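PDB 1BF6: phosphotriesterase homology protein, which hydrolyses phosphorylated glyceryl acetates and aromatic acetates and propionates, using two zinc ions per subunit. Local coordinates for residues Asn194-Ile199 with Arg229-Leu234; Gly202-Phe207 with Arg283-Gln288; Ala223-Leu228 with Asn235-Ser240. All blocks are in the same frame, centred on the assembly; numbering follows the deposited sequence.

Interaction 1: residues Asn194-Ile199 with Arg229-Leu234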
loop_
_atom_site.group_PDB
_atom_site.type_symbol
_atom_site.label_atom_id
_atom_site.label_comp_id
_atom_site.label_asym_id
_atom_site.label_seq_id
_atom_site.Cartn_x
_atom_site.Cartn_y
_atom_site.Cartn_z
ATOM N N ASN A 194 1.237 -2.851 19.294
ATOM C CA ASN A 194 1.512 -1.690 18.461
ATOM C C ASN A 194 0.297 -1.295 17.625
ATOM O O ASN A 194 -0.005 -0.119 17.488
ATOM C CB ASN A 194 2.688 -1.958 17.523
ATOM C CG ASN A 194 4.044 -1.933 18.225
ATOM O OD1 ASN A 194 5.036 -2.384 17.652
ATOM N ND2 ASN A 194 4.095 -1.414 19.453
ATOM N N ILE A 195 -0.384 -2.280 17.041
ATOM C CA ILE A 195 -1.548 -2.002 16.208
ATOM C C ILE A 195 -2.648 -1.278 16.989
ATOM O O ILE A 195 -3.237 -0.324 16.484
ATOM C CB ILE A 195 -2.093 -3.307 15.539
ATOM C CG1 ILE A 195 -1.136 -3.764 14.438
ATOM C CG2 ILE A 195 -3.475 -3.078 14.925
ATOM C CD1 ILE A 195 -1.520 -5.079 13.821
ATOM N N LEU A 196 -2.908 -1.722 18.217
ATOM C CA LEU A 196 -3.940 -1.104 19.051
ATOM C C LEU A 196 -3.576 0.354 19.361
ATOM O O LEU A 196 -4.434 1.246 19.329
ATOM C CB LEU A 196 -4.123 -1.902 20.345
ATOM C CG LEU A 196 -4.723 -3.299 20.152
ATOM C CD1 LEU A 196 -4.727 -4.035 21.472
ATOM C CD2 LEU A 196 -6.127 -3.182 19.576
ATOM N N LYS A 197 -2.288 0.595 19.598
ATOM C CA LYS A 197 -1.798 1.939 19.880
ATOM C C LYS A 197 -1.927 2.824 18.653
ATOM O O LYS A 197 -2.397 3.964 18.752
ATOM C CB LYS A 197 -0.351 1.887 20.382
ATOM C CG LYS A 197 -0.255 1.267 21.772
ATOM C CD LYS A 197 1.172 1.106 22.260
ATOM C CE LYS A 197 1.200 0.465 23.638
ATOM N NZ LYS A 197 2.600 0.212 24.083
ATOM N N MET A 198 -1.577 2.288 17.485
ATOM C CA MET A 198 -1.678 3.057 16.248
ATOM C C MET A 198 -3.117 3.451 15.968
ATOM O O MET A 198 -3.397 4.600 15.609
ATOM C CB MET A 198 -1.094 2.284 15.056
ATOM C CG MET A 198 0.411 2.080 15.146
ATOM S SD MET A 198 1.101 1.294 13.693
ATOM C CE MET A 198 1.068 -0.400 14.187
ATOM N N ILE A 199 -4.036 2.501 16.148
ATOM C CA ILE A 199 -5.450 2.774 15.936
ATOM C C ILE A 199 -5.940 3.809 16.974
ATOM O O ILE A 199 -6.727 4.691 16.647
ATOM C CB ILE A 199 -6.287 1.460 16.014
ATOM C CG1 ILE A 199 -5.964 0.570 14.802
ATOM C CG2 ILE A 199 -7.794 1.778 16.093
ATOM C CD1 ILE A 199 -6.627 -0.814 14.846
ATOM N N ARG A 229 -11.666 -7.289 15.460
ATOM C CA ARG A 229 -13.110 -7.431 15.347
ATOM C C ARG A 229 -13.754 -7.489 16.744
ATOM O O ARG A 229 -14.785 -6.849 16.984
ATOM C CB ARG A 229 -13.444 -8.712 14.577
ATOM C CG ARG A 229 -14.934 -8.974 14.462
ATOM C CD ARG A 229 -15.181 -10.295 13.777
ATOM N NE ARG A 229 -16.606 -10.559 13.641
ATOM C CZ ARG A 229 -17.214 -11.618 14.154
ATOM N NH1 ARG A 229 -16.519 -12.515 14.840
ATOM N NH2 ARG A 229 -18.519 -11.770 13.987
ATOM N N ASP A 230 -13.130 -8.226 17.663
ATOM C CA ASP A 230 -13.638 -8.371 19.027
ATOM C C ASP A 230 -13.683 -7.045 19.783
ATOM O O ASP A 230 -14.459 -6.886 20.724
ATOM C CB ASP A 230 -12.781 -9.338 19.841
ATOM C CG ASP A 230 -12.824 -10.769 19.320
ATOM O OD1 ASP A 230 -13.825 -11.175 18.681
ATOM O OD2 ASP A 230 -11.830 -11.484 19.563
ATOM N N ARG A 231 -12.830 -6.109 19.388
ATOM C CA ARG A 231 -12.762 -4.805 20.040
ATOM C C ARG A 231 -13.494 -3.714 19.257
ATOM O O ARG A 231 -13.424 -2.524 19.608
ATOM C CB ARG A 231 -11.295 -4.418 20.264
ATOM C CG ARG A 231 -10.577 -5.313 21.253
ATOM C CD ARG A 231 -9.070 -5.199 21.100
ATOM N NE ARG A 231 -8.340 -5.936 22.131
ATOM C CZ ARG A 231 -8.168 -7.256 22.161
ATOM N NH1 ARG A 231 -8.683 -8.031 21.211
ATOM N NH2 ARG A 231 -7.469 -7.801 23.148
ATOM N N GLY A 232 -14.209 -4.130 18.215
ATOM C CA GLY A 232 -14.954 -3.206 17.375
ATOM C C GLY A 232 -14.081 -2.225 16.610
ATOM O O GLY A 232 -14.516 -1.107 16.310
ATOM N N LEU A 233 -12.887 -2.682 16.226
ATOM C CA LEU A 233 -11.907 -1.846 15.521
ATOM C C LEU A 233 -11.757 -2.079 14.004
ATOM O O LEU A 233 -10.862 -1.510 13.373
ATOM C CB LEU A 233 -10.534 -1.971 16.218
ATOM C CG LEU A 233 -10.503 -1.694 17.729
ATOM C CD1 LEU A 233 -9.168 -2.051 18.323
ATOM C CD2 LEU A 233 -10.855 -0.242 18.025
ATOM N N LEU A 234 -12.642 -2.876 13.406
ATOM C CA LEU A 234 -12.555 -3.148 11.969
ATOM C C LEU A 234 -12.656 -1.936 11.051
ATOM O O LEU A 234 -12.217 -1.997 9.901
ATOM C CB LEU A 234 -13.575 -4.203 11.528
ATOM C CG LEU A 234 -13.435 -5.631 12.071
ATOM C CD1 LEU A 234 -14.477 -6.510 11.376
ATOM C CD2 LEU A 234 -12.047 -6.181 11.805
#
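Leu196, on helix 192-200, reaches across to Leu233 and Arg231, which lie just beyond the end of helix 218-230. The leucine's CB leaves the helix in the direction of 229-234. With CG anti to the carbonyl carbon and beside the backbone N (chi1 -68°), the fork is carried toward that segment, and only the two methyls touch it. CD1 prolongs the chain and meets the polar end of the arginine, 4.1 Å from Arg231 NE, coming at the guanidinium obliquely. CD2 makes the closer contacts: it lies 3.9 Å from Arg231 CD and only 3.5 Å from Leu233 CD1, a tight carbon pair. Both partners run roughly perpendicular to the leucine, and Leu196 CD2 meets the two from the same side, the arginine arm and the leucine tip. The arginine arm is extended from CG to NE, and its NH1 turns back to hydrogen-bond the carbonyl O of Ala227, a bond that would restrain the arm, whose CD lies against Leu196. One helical turn further on, Ile199 uses its CG2 branch, 4.1 Å from Leu233 CD2. Leu233 thus divides its two methyls between two residues of the neighbouring helix.

A Schellman motif ends helix 218-230. Gly232, with positive phi, is the C-prime residue; its N binds Arg229 O at 3.0 Å, while Leu233 N reaches back to Leu228 O. Leu233, the next residue, points toward helix 192-200. Arg231 lies at the exposed border of this apolar patch. The arrangement is one of adjacent outer helices of a TIM barrel, here the two that precede and follow strand 204-207, meeting near the surface and away from the zinc site.

Interaction 2: residues Gly202-Phe207 with Arg283-Gln288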
loop_
_atom_site.group_PDB
_atom_site.type_symbol
_atom_site.label_atom_id
_atom_site.label_comp_id
_atom_site.label_asym_id
_atom_site.label_seq_id
_atom_site.Cartn_x
_atom_site.Cartn_y
_atom_site.Cartn_z
ATOM N N GLY A 202 -5.483 7.222 16.029
ATOM C CA GLY A 202 -6.350 7.617 14.930
ATOM C C GLY A 202 -5.950 7.211 13.524
ATOM O O GLY A 202 -6.617 7.573 12.557
ATOM N N ALA A 203 -4.868 6.452 13.399
ATOM C CA ALA A 203 -4.399 6.011 12.097
ATOM C C ALA A 203 -5.086 4.711 11.635
ATOM O O ALA A 203 -5.783 4.055 12.428
ATOM C CB ALA A 203 -2.875 5.816 12.142
ATOM N N TYR A 204 -4.989 4.427 10.333
ATOM C CA TYR A 204 -5.510 3.174 9.766
ATOM C C TYR A 204 -4.306 2.228 9.704
ATOM O O TYR A 204 -3.148 2.679 9.634
ATOM C CB TYR A 204 -6.049 3.359 8.357
ATOM C CG TYR A 204 -7.422 3.983 8.286
ATOM C CD1 TYR A 204 -7.604 5.342 8.533
ATOM C CD2 TYR A 204 -8.539 3.219 7.920
ATOM C CE1 TYR A 204 -8.857 5.933 8.414
ATOM C CE2 TYR A 204 -9.804 3.797 7.793
ATOM C CZ TYR A 204 -9.955 5.162 8.044
ATOM O OH TYR A 204 -11.190 5.759 7.921
ATOM N N VAL A 205 -4.571 0.927 9.803
ATOM C CA VAL A 205 -3.526 -0.095 9.750
ATOM C C VAL A 205 -3.830 -1.084 8.619
ATOM O O VAL A 205 -4.992 -1.282 8.242
ATOM C CB VAL A 205 -3.375 -0.856 11.092
ATOM C CG1 VAL A 205 -2.839 0.084 12.179
ATOM C CG2 VAL A 205 -4.722 -1.478 11.519
ATOM N N GLN A 206 -2.777 -1.677 8.061
ATOM C CA GLN A 206 -2.941 -2.622 6.971
ATOM C C GLN A 206 -2.339 -4.004 7.179
ATOM O O GLN A 206 -1.245 -4.150 7.720
ATOM C CB GLN A 206 -2.388 -2.037 5.683
ATOM C CG GLN A 206 -3.210 -0.900 5.156
ATOM C CD GLN A 206 -2.581 -0.200 3.988
ATOM O OE1 GLN A 206 -1.535 -0.622 3.450
ATOM N NE2 GLN A 206 -3.198 0.900 3.588
ATOM N N PHE A 207 -3.139 -5.015 6.835
ATOM C CA PHE A 207 -2.723 -6.411 6.863
ATOM C C PHE A 207 -2.615 -6.612 5.353
ATOM O O PHE A 207 -3.570 -7.040 4.687
ATOM C CB PHE A 207 -3.813 -7.318 7.471
ATOM C CG PHE A 207 -3.894 -7.262 8.986
ATOM C CD1 PHE A 207 -4.079 -6.046 9.659
ATOM C CD2 PHE A 207 -3.793 -8.429 9.746
ATOM C CE1 PHE A 207 -4.157 -6.000 11.062
ATOM C CE2 PHE A 207 -3.870 -8.394 11.144
ATOM C CZ PHE A 207 -4.052 -7.174 11.806
ATOM N N ARG A 283 -14.455 -2.646 1.328
ATOM C CA ARG A 283 -15.186 -1.627 0.588
ATOM C C ARG A 283 -15.385 -0.318 1.346
ATOM O O ARG A 283 -15.029 0.746 0.839
ATOM C CB ARG A 283 -16.551 -2.164 0.117
ATOM C CG ARG A 283 -17.390 -1.162 -0.691
ATOM C CD ARG A 283 -18.877 -1.528 -0.693
ATOM N NE ARG A 283 -19.087 -2.847 -1.284
ATOM C CZ ARG A 283 -19.827 -3.825 -0.757
ATOM N NH1 ARG A 283 -20.474 -3.660 0.395
ATOM N NH2 ARG A 283 -19.867 -5.006 -1.368
ATOM N N GLU A 284 -15.946 -0.392 2.552
ATOM C CA GLU A 284 -16.227 0.814 3.325
ATOM C C GLU A 284 -14.988 1.633 3.654
ATOM O O GLU A 284 -14.883 2.799 3.259
ATOM C CB GLU A 284 -16.983 0.478 4.605
ATOM C CG GLU A 284 -18.345 -0.152 4.360
ATOM C CD GLU A 284 -19.225 -0.168 5.607
ATOM O OE1 GLU A 284 -18.938 0.592 6.567
ATOM O OE2 GLU A 284 -20.214 -0.936 5.620
ATOM N N ASN A 285 -14.044 1.010 4.344
ATOM C CA ASN A 285 -12.806 1.683 4.732
ATOM C C ASN A 285 -12.070 2.381 3.584
ATOM O O ASN A 285 -11.769 3.566 3.684
ATOM C CB ASN A 285 -11.868 0.728 5.496
ATOM C CG ASN A 285 -12.381 0.388 6.881
ATOM O OD1 ASN A 285 -13.394 0.921 7.334
ATOM N ND2 ASN A 285 -11.682 -0.503 7.563
ATOM N N PRO A 286 -11.787 1.671 2.476
ATOM C CA PRO A 286 -11.084 2.297 1.347
ATOM C C PRO A 286 -11.849 3.482 0.750
ATOM O O PRO A 286 -11.252 4.506 0.395
ATOM C CB PRO A 286 -10.985 1.160 0.335
ATOM C CG PRO A 286 -10.902 -0.051 1.188
ATOM C CD PRO A 286 -11.944 0.220 2.248
ATOM N N SER A 287 -13.164 3.319 0.599
ATOM C CA SER A 287 -14.008 4.379 0.055
ATOM C C SER A 287 -13.919 5.640 0.919
ATOM O O SER A 287 -13.907 6.744 0.394
ATOM C CB SER A 287 -15.461 3.912 -0.035
ATOM O OG SER A 287 -15.586 2.830 -0.946
ATOM N N GLN A 288 -13.828 5.463 2.235
ATOM C CA GLN A 288 -13.735 6.586 3.166
ATOM C C GLN A 288 -12.324 7.171 3.219
ATOM O O GLN A 288 -12.157 8.389 3.345
ATOM C CB GLN A 288 -14.135 6.145 4.583
ATOM C CG GLN A 288 -15.533 5.532 4.695
ATOM C CD GLN A 288 -15.832 4.927 6.072
ATOM O OE1 GLN A 288 -14.923 4.651 6.867
ATOM N NE2 GLN A 288 -17.117 4.702 6.348
#
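The ring of Tyr204 meets helix 275-289 at its edge: Asn285 CB lies near the ring plane, 4.4 Å from Tyr204 CE2. Neither ring face is taken up by residues 283-288, but Phe289, just beyond them, adds an edge-to-face ring contact. The Gln288 side chain crosses that of Tyr204 at about a right angle, its amide plane turned 78° from the ring, with OE1 approaching the phenol. Gln288 OE1 is 4.0 Å from Tyr204 OH, too far for a hydrogen bond, so this is a loose approach of two polar groups. The amide of Asn285 is engaged elsewhere: its ND2 donates to the carbonyl oxygens of Leu234 and Val237, tying the helix to strand 237-239 and the residues just before it.

The helix is kinked at Pro286, whose N makes no bond to the preceding turn. Beside the kink, Arg283 O accepts two donors from opposite faces of its carbonyl plane, Ser287 N at 3.2 Å and Ser287 OG at 2.8 Å.

Arg283 belongs to a glucose-binding site, and the side chain of Arg180, from the same site, is about 6 Å from that of Tyr204. Tyr204 points away from helix 192-200, on which Val205 and Phe207 pack. The arrangement is that of a TIM-barrel strand, 204-207, whose N-terminal end meets the chain's last helix, opposite the end where active sites of this fold lie.

Interaction 3: residues Ala223-Leu228 with Asn235-Ser240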
loop_
_atom_site.group_PDB
_atom_site.type_symbol
_atom_site.label_atom_id
_atom_site.label_comp_id
_atom_site.label_asym_id
_atom_site.label_seq_id
_atom_site.Cartn_x
_atom_site.Cartn_y
_atom_site.Cartn_z
ATOM N N ALA A 223 -5.926 -14.483 13.303
ATOM C CA ALA A 223 -6.074 -14.347 14.754
ATOM C C ALA A 223 -6.024 -12.857 15.153
ATOM O O ALA A 223 -6.795 -12.419 16.012
ATOM C CB ALA A 223 -5.000 -15.127 15.473
ATOM N N MET A 224 -5.130 -12.088 14.522
ATOM C CA MET A 224 -5.031 -10.657 14.822
ATOM C C MET A 224 -6.277 -9.935 14.328
ATOM O O MET A 224 -6.785 -9.050 15.013
ATOM C CB MET A 224 -3.762 -10.025 14.218
ATOM C CG MET A 224 -2.481 -10.409 14.948
ATOM S SD MET A 224 -1.146 -9.170 14.805
ATOM C CE MET A 224 -0.647 -9.436 13.128
ATOM N N LEU A 225 -6.797 -10.316 13.162
ATOM C CA LEU A 225 -8.013 -9.672 12.671
ATOM C C LEU A 225 -9.168 -9.909 13.653
ATOM O O LEU A 225 -9.965 -9.008 13.905
ATOM C CB LEU A 225 -8.371 -10.143 11.266
ATOM C CG LEU A 225 -7.449 -9.617 10.165
ATOM C CD1 LEU A 225 -7.816 -10.247 8.822
ATOM C CD2 LEU A 225 -7.545 -8.080 10.090
ATOM N N HIS A 226 -9.226 -11.103 14.240
ATOM C CA HIS A 226 -10.266 -11.418 15.216
ATOM C C HIS A 226 -10.158 -10.532 16.454
ATOM O O HIS A 226 -11.171 -10.106 17.007
ATOM C CB HIS A 226 -10.211 -12.896 15.624
ATOM C CG HIS A 226 -10.966 -13.797 14.697
ATOM N ND1 HIS A 226 -12.287 -14.133 14.903
ATOM C CD2 HIS A 226 -10.611 -14.370 13.522
ATOM C CE1 HIS A 226 -12.715 -14.867 13.892
ATOM N NE2 HIS A 226 -11.719 -15.023 13.040
ATOM N N ALA A 227 -8.929 -10.245 16.880
ATOM C CA ALA A 227 -8.696 -9.393 18.051
ATOM C C ALA A 227 -9.269 -7.999 17.775
ATOM O O ALA A 227 -9.886 -7.386 18.645
ATOM C CB ALA A 227 -7.199 -9.306 18.360
ATOM N N LEU A 228 -9.096 -7.527 16.545
ATOM C CA LEU A 228 -9.596 -6.218 16.138
ATOM C C LEU A 228 -11.122 -6.226 16.035
ATOM O O LEU A 228 -11.792 -5.311 16.507
ATOM C CB LEU A 228 -8.943 -5.790 14.818
ATOM C CG LEU A 228 -7.412 -5.693 14.951
ATOM C CD1 LEU A 228 -6.796 -5.268 13.627
ATOM C CD2 LEU A 228 -7.025 -4.739 16.077
ATOM N N ASN A 235 -13.228 -0.834 11.535
ATOM C CA ASN A 235 -13.335 0.358 10.691
ATOM C C ASN A 235 -11.987 1.079 10.484
ATOM O O ASN A 235 -11.941 2.127 9.841
ATOM C CB ASN A 235 -14.397 1.339 11.226
ATOM C CG ASN A 235 -14.056 1.891 12.605
ATOM O OD1 ASN A 235 -13.219 1.345 13.340
ATOM N ND2 ASN A 235 -14.736 2.975 12.977
ATOM N N ARG A 236 -10.904 0.515 11.022
ATOM C CA ARG A 236 -9.567 1.106 10.861
ATOM C C ARG A 236 -8.577 0.153 10.182
ATOM O O ARG A 236 -7.396 0.477 10.043
ATOM C CB ARG A 236 -9.001 1.563 12.214
ATOM C CG ARG A 236 -9.628 2.843 12.751
ATOM C CD ARG A 236 -9.502 3.977 11.747
ATOM N NE ARG A 236 -10.134 5.194 12.249
ATOM C CZ ARG A 236 -11.373 5.586 11.957
ATOM N NH1 ARG A 236 -12.146 4.870 11.145
ATOM N NH2 ARG A 236 -11.872 6.669 12.540
ATOM N N VAL A 237 -9.084 -0.992 9.716
ATOM C CA VAL A 237 -8.265 -2.023 9.072
ATOM C C VAL A 237 -8.525 -2.177 7.577
ATOM O O VAL A 237 -9.681 -2.218 7.136
ATOM C CB VAL A 237 -8.493 -3.413 9.744
ATOM C CG1 VAL A 237 -7.643 -4.486 9.067
ATOM C CG2 VAL A 237 -8.164 -3.353 11.205
ATOM N N MET A 238 -7.444 -2.205 6.797
ATOM C CA MET A 238 -7.531 -2.419 5.361
ATOM C C MET A 238 -6.640 -3.621 4.996
ATOM O O MET A 238 -5.748 -3.998 5.773
ATOM C CB MET A 238 -7.217 -1.154 4.571
ATOM C CG MET A 238 -8.280 -0.072 4.805
ATOM S SD MET A 238 -8.219 1.320 3.686
ATOM C CE MET A 238 -6.745 2.149 4.280
ATOM N N LEU A 239 -6.905 -4.225 3.836
ATOM C CA LEU A 239 -6.215 -5.450 3.416
ATOM C C LEU A 239 -5.617 -5.436 2.022
ATOM O O LEU A 239 -6.081 -4.712 1.143
ATOM C CB LEU A 239 -7.218 -6.624 3.467
ATOM C CG LEU A 239 -8.101 -6.815 4.712
ATOM C CD1 LEU A 239 -9.139 -7.911 4.437
ATOM C CD2 LEU A 239 -7.279 -7.170 5.922
ATOM N N SER A 240 -4.608 -6.297 1.823
ATOM C CA SER A 240 -3.947 -6.461 0.528
ATOM C C SER A 240 -2.942 -7.633 0.514
ATOM O O SER A 240 -2.734 -8.295 1.533
ATOM C CB SER A 240 -3.264 -5.159 0.079
ATOM O OG SER A 240 -3.777 -4.740 -1.182
#
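Apolar contacts carry the whole interface between Leu225 and Leu228 of helix 218-230 and Val237 and Leu239 of strand 237-239. Val237 points at the helix and gives each leucine one methyl. Its CG1, anti to the backbone N (chi1 180°), lies 3.7 Å from Leu225 CD2, while its other methyl, CG2, is pressed to 3.4 Å from Leu228 CD1, closer than usual for two carbons. Leu225 spreads its own fork along the strand, for its second methyl, CD1, is 4.3 Å from Leu239 CD2. The leucines are one helical turn apart and the two strand residues two positions apart, so both pairs face the same seam. Phe207 of the adjacent strand touches both leucines and widens it.

Polar bonds lie within the segments or go to other parts of the fold; none joins the two. Arg236 NH1 donates to Asn235 O at 3.0 Å, with an angle of 156° at the hydrogen; the donor stands well above the carbonyl plane, although the oxygen is close to the guanidinium plane. The end of the Arg236 side chain leads away from the helix.

Helix and strand run roughly antiparallel, 150° between their directions, with axes 11.2 Å apart, and they complete the beta-alpha-beta unit begun by strand 204-207. With all four touching side chains buried and aliphatic, cohesion here rests on methyl interdigitation and the exclusion of water, with no directional bond to set the spacing.

Interactions 2 and 3 are buried, whereas interaction 1 lies towards the surface, but the chemistry does not simply follow depth: interaction 2, nearest the centre, is mixed and pairs an aromatic edge with polar side chains, while interaction 3 is purely aliphatic. Interactions 1 and 3 share helix 218-230: one pairs the turn after it with a neighbouring outer helix, where an arginine arm joins the aliphatic groups; the other sets its inner side on the barrel. Leu228 joins them, packing on Leu196 and Ile195 as well as on the strand. Strands 204-207 and 237-239 are neighbours in one parallel sheet, so interactions 2 and 3 hold it through different helices, and Asn285 spans the two.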